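Local atomic coordinates of benzoylformate decarboxylase (Mycobacterium smegmatis, PDB entry 4Q9D), a protein that belongs to the thiamine pyrophosphate-dependent enzyme family and assembles as a tetramer, with three alpha/beta sheet domains and a magnesium site in each chain. Residues 116-121 and 156-161; 215-220 and 392-397. All blocks are in the same frame, centred on the assembly; numbering follows the deposited sequence.

Contact 1: 116-121 and 156-161; sequences PDATTM and PVFLSI
Ala-118 meets the strand through two side chains, Phe-158 and Ser-160. Ala-118 CB lies 3.6 Å from Ser-160 OG. The methyl group therefore packs beside the serine hydroxyl, without a polar bond. Ala-118 O lies 3.6 Å from Phe-158 CE2 and approaches the ring obliquely. Ala-118 CB is 4.3 Å from Phe-158 CE2, so one corner of the ring meets both the methyl and the carbonyl.

Phe-158 and Ser-160 are two apart on the strand and point from the same face. Phe-158 CG (chi1 179°) and Ser-160 OG both stand anti to the backbone N, and this carries ring and hydroxyl out to the loop. Ser-160 OG is satisfied by a hydrogen bond with Glu-131 OE1.

The loop is braced partly by bonds of its own. Ala-118 O accepts a hydrogen bond from Met-121 N at 3.2 Å, and Asp-117 O accepts one from Thr-120 N. Thr-120 OG1 donates to Asp-117 OD1 at 2.8 Å, reaching it from above the carboxylate, 42° out of its plane. Thr-119 O takes a hydrogen bond from Ser-129 OG of strand 128-130. Asp-117 OD2 forms a salt bridge with Lys-123 of one neighbouring subunit, and a different subunit packs Trp-125 against Met-121. The loop thus lies between its own sheet and two other chains.

Phe-158 also packs on Ala-99 and Pro-122, while Leu-159 points from the opposite face of the strand to helix 138-150. Strand 157-162 runs between parallel strands 95-101 and 128-130 of the N-terminal domain, and the loop sits over Phe-158 and Ser-160.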
# COMPACT_ATOMS: atom_id res chain seq x y z
N PRO B 116 7.15 5.41 10.73
CA PRO B 116 7.04 3.97 10.40
C PRO B 116 6.35 3.74 9.06
O PRO B 116 5.39 4.45 8.73
CB PRO B 116 6.20 3.38 11.56
CG PRO B 116 5.42 4.54 12.10
CD PRO B 116 6.31 5.79 11.88
N ASP B 117 6.86 2.77 8.30
CA ASP B 117 6.33 2.48 6.98
C ASP B 117 6.29 3.77 6.15
O ASP B 117 5.30 4.06 5.49
CB ASP B 117 4.92 1.87 7.12
CG ASP B 117 4.44 1.19 5.83
OD1 ASP B 117 5.23 1.02 4.86
OD2 ASP B 117 3.25 0.79 5.80
N ALA B 118 7.39 4.53 6.20
CA ALA B 118 7.50 5.81 5.52
C ALA B 118 7.23 5.75 4.03
O ALA B 118 6.66 6.69 3.49
CB ALA B 118 8.92 6.47 5.78
N THR B 119 7.66 4.69 3.36
CA THR B 119 7.48 4.62 1.91
C THR B 119 6.00 4.52 1.49
O THR B 119 5.66 4.87 0.38
CB THR B 119 8.24 3.44 1.26
OG1 THR B 119 7.79 2.20 1.83
CG2 THR B 119 9.74 3.60 1.45
N THR B 120 5.13 4.05 2.38
CA THR B 120 3.70 3.96 2.05
C THR B 120 3.01 5.31 2.09
O THR B 120 2.05 5.57 1.34
CB THR B 120 2.99 2.95 2.99
OG1 THR B 120 3.54 1.66 2.76
CG2 THR B 120 1.50 2.90 2.72
N MET B 121 3.53 6.21 2.94
CA MET B 121 2.82 7.47 3.21
C MET B 121 2.53 8.34 1.96
O MET B 121 1.40 8.76 1.77
CB MET B 121 3.54 8.29 4.30
CG MET B 121 2.73 9.52 4.74
SD MET B 121 3.61 10.43 6.06
CE MET B 121 2.31 11.61 6.42
N PRO B 156 7.32 13.42 -9.19
CA PRO B 156 8.03 13.52 -7.90
C PRO B 156 8.37 12.14 -7.34
O PRO B 156 7.68 11.14 -7.61
CB PRO B 156 7.01 14.23 -7.00
CG PRO B 156 5.65 13.79 -7.58
CD PRO B 156 5.88 13.74 -9.08
N VAL B 157 9.43 12.08 -6.55
CA VAL B 157 9.78 10.83 -5.87
C VAL B 157 10.07 11.12 -4.41
O VAL B 157 10.30 12.28 -4.04
CB VAL B 157 11.00 10.15 -6.55
CG1 VAL B 157 10.71 9.89 -8.04
CG2 VAL B 157 12.23 11.01 -6.39
N PHE B 158 10.05 10.08 -3.57
CA PHE B 158 10.22 10.25 -2.14
C PHE B 158 11.38 9.38 -1.59
O PHE B 158 11.47 8.17 -1.86
CB PHE B 158 8.91 9.91 -1.39
CG PHE B 158 9.01 10.04 0.11
CD1 PHE B 158 8.94 11.28 0.73
CD2 PHE B 158 9.11 8.91 0.91
CE1 PHE B 158 9.00 11.40 2.13
CE2 PHE B 158 9.19 9.02 2.30
CZ PHE B 158 9.15 10.26 2.92
N LEU B 159 12.23 10.00 -0.79
CA LEU B 159 13.35 9.30 -0.14
C LEU B 159 13.32 9.63 1.32
O LEU B 159 13.33 10.80 1.69
CB LEU B 159 14.68 9.82 -0.68
CG LEU B 159 15.44 9.07 -1.75
CD1 LEU B 159 16.75 9.83 -1.98
CD2 LEU B 159 15.74 7.65 -1.27
N SER B 160 13.30 8.59 2.14
CA SER B 160 13.29 8.73 3.59
C SER B 160 14.70 8.36 4.09
O SER B 160 15.18 7.27 3.75
CB SER B 160 12.31 7.74 4.18
OG SER B 160 12.24 7.92 5.58
N ILE B 161 15.34 9.22 4.87
CA ILE B 161 16.74 8.96 5.29
C ILE B 161 16.91 9.02 6.82
O ILE B 161 16.86 10.10 7.43
CB ILE B 161 17.75 9.96 4.67
CG1 ILE B 161 17.49 10.18 3.15
CG2 ILE B 161 19.21 9.51 4.97
CD1 ILE B 161 17.73 8.91 2.35

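Contact 2: 215-220 and 392-397; sequences GAWDAG and THPASF
Pro-394, which packs over one face of the Trp-217 indole, has its carbonyl O bound by Ser-396 OG at 2.8 Å. The hydroxyl is the donor. It comes from above the carbonyl plane, 49° out of it. The bond ties the Ser-396 side chain back to the proline two residues earlier.

The loop meets the indole over this one face. Pro-394 CD sits 3.8 Å from the centroid of the five-membered ring of Trp-217 and 10° off its normal, a CH-pi contact over the face. Pro-394 CB lies 3.6 Å from Trp-217 CG. The two side chains cross at about a right angle.

The backbone before the proline continues across the six-membered ring. His-393 O lies over the same face, 3.5 Å from Trp-217 CH2. Thr-392 O approaches obliquely, 3.4 Å from Trp-217 CZ2. The chain from Thr-392 to Pro-394 thus runs along the length of the indole. Trp-217 reaches the loop because its CG is anti to the backbone N (chi1 178°). Asp-218 OD1 lies in the indole plane, at the ring edge.

On the loop side, Thr-392 OG1 and His-393 ND1 share a hydrogen bond of 3.0 Å, with OG1 at the edge of the imidazole. On the other side, a Schellman motif at Gly-215 ends helix 209-213, and Ala-216 is the N-cap of helix 217-227. Asp-212 of the first helix touches Trp-217 and Pro-394, and Asp-212 OD1 accepts a hydrogen bond from Ala-395 N. The contact joins these central-domain helices to the loop between helix 382-388 and strand 397-399 of the C-terminal domain.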
# COMPACT_ATOMS: atom_id res chain seq x y z
N GLY B 215 9.05 22.51 -23.89
CA GLY B 215 9.77 23.58 -24.60
C GLY B 215 9.38 23.54 -26.08
O GLY B 215 10.15 23.95 -26.94
N ALA B 216 8.18 23.05 -26.38
CA ALA B 216 7.80 22.80 -27.78
C ALA B 216 6.83 23.86 -28.35
O ALA B 216 6.10 23.61 -29.30
CB ALA B 216 7.21 21.40 -27.93
N TRP B 217 6.81 25.04 -27.75
CA TRP B 217 5.96 26.13 -28.22
C TRP B 217 6.11 26.40 -29.73
O TRP B 217 5.12 26.43 -30.49
CB TRP B 217 6.33 27.36 -27.41
CG TRP B 217 5.64 28.61 -27.73
CD1 TRP B 217 6.02 29.53 -28.69
CD2 TRP B 217 4.52 29.18 -27.05
NE1 TRP B 217 5.17 30.61 -28.65
CE2 TRP B 217 4.25 30.43 -27.65
CE3 TRP B 217 3.70 28.75 -26.00
CZ2 TRP B 217 3.21 31.26 -27.23
CZ3 TRP B 217 2.66 29.58 -25.57
CH2 TRP B 217 2.42 30.83 -26.20
N ASP B 218 7.34 26.58 -30.18
CA ASP B 218 7.59 26.89 -31.59
C ASP B 218 7.23 25.72 -32.48
O ASP B 218 6.64 25.91 -33.54
CB ASP B 218 9.04 27.33 -31.81
CG ASP B 218 9.34 28.67 -31.15
OD1 ASP B 218 8.39 29.44 -30.93
OD2 ASP B 218 10.50 28.92 -30.81
N ALA B 219 7.58 24.50 -32.06
CA ALA B 219 7.26 23.33 -32.87
C ALA B 219 5.76 23.16 -32.97
O ALA B 219 5.26 22.69 -33.99
CB ALA B 219 7.89 22.05 -32.30
N GLY B 220 5.02 23.52 -31.92
CA GLY B 220 3.57 23.38 -31.98
C GLY B 220 2.99 24.38 -33.00
O GLY B 220 2.10 24.07 -33.79
N THR B 392 0.79 34.84 -24.63
CA THR B 392 1.38 35.02 -25.95
C THR B 392 2.86 34.62 -25.96
O THR B 392 3.49 34.68 -26.98
CB THR B 392 1.24 36.50 -26.43
OG1 THR B 392 1.84 37.36 -25.46
CG2 THR B 392 -0.24 36.88 -26.55
N HIS B 393 3.40 34.19 -24.81
CA HIS B 393 4.77 33.70 -24.75
C HIS B 393 4.84 32.31 -24.10
O HIS B 393 4.00 31.96 -23.26
CB HIS B 393 5.65 34.68 -23.96
CG HIS B 393 5.81 36.02 -24.62
ND1 HIS B 393 4.75 36.86 -24.87
CD2 HIS B 393 6.92 36.67 -25.05
CE1 HIS B 393 5.19 37.96 -25.45
NE2 HIS B 393 6.50 37.87 -25.57
N PRO B 394 5.87 31.53 -24.45
CA PRO B 394 6.01 30.23 -23.77
C PRO B 394 6.36 30.39 -22.30
O PRO B 394 6.88 31.43 -21.88
CB PRO B 394 7.15 29.54 -24.55
CG PRO B 394 7.97 30.69 -25.10
CD PRO B 394 6.94 31.78 -25.43
N ALA B 395 6.06 29.37 -21.51
CA ALA B 395 6.42 29.35 -20.09
C ALA B 395 6.00 30.62 -19.36
O ALA B 395 6.74 31.14 -18.54
CB ALA B 395 7.93 29.09 -19.91
N SER B 396 4.78 31.10 -19.63
CA SER B 396 4.37 32.38 -19.06
C SER B 396 3.00 32.32 -18.43
O SER B 396 2.41 33.36 -18.11
CB SER B 396 4.41 33.49 -20.13
OG SER B 396 5.74 33.64 -20.60
N PHE B 397 2.50 31.11 -18.26
CA PHE B 397 1.23 30.88 -17.60
C PHE B 397 1.38 29.63 -16.74
O PHE B 397 1.89 28.61 -17.21
CB PHE B 397 0.08 30.63 -18.58
CG PHE B 397 -1.21 30.36 -17.89
CD1 PHE B 397 -2.04 31.41 -17.52
CD2 PHE B 397 -1.57 29.05 -17.56
CE1 PHE B 397 -3.25 31.16 -16.82
CE2 PHE B 397 -2.76 28.80 -16.88
CZ PHE B 397 -3.61 29.86 -16.52

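Overall arrangement
The two contacts are separate. They lie on opposite sides of the chain's centre, with centres 35 Å apart and nearest atoms about 17 Å apart. Contact 1 closes in sequence before contact 2 opens. It is wholly buried within the N-terminal domain, and its loop also meets two neighbouring subunits. Contact 2 is partly buried, touches no other chain, and joins the central and C-terminal domains. Neither includes a ligand of the magnesium ion, which is bound by Asp-434, Asn-461 and Glu-463. Contact 2 lies nearer to that site in the fold's topology: strand 397-399 is the edge strand of the sheet whose strand 428-433 leads to Asp-434, with strand 373-377 between them.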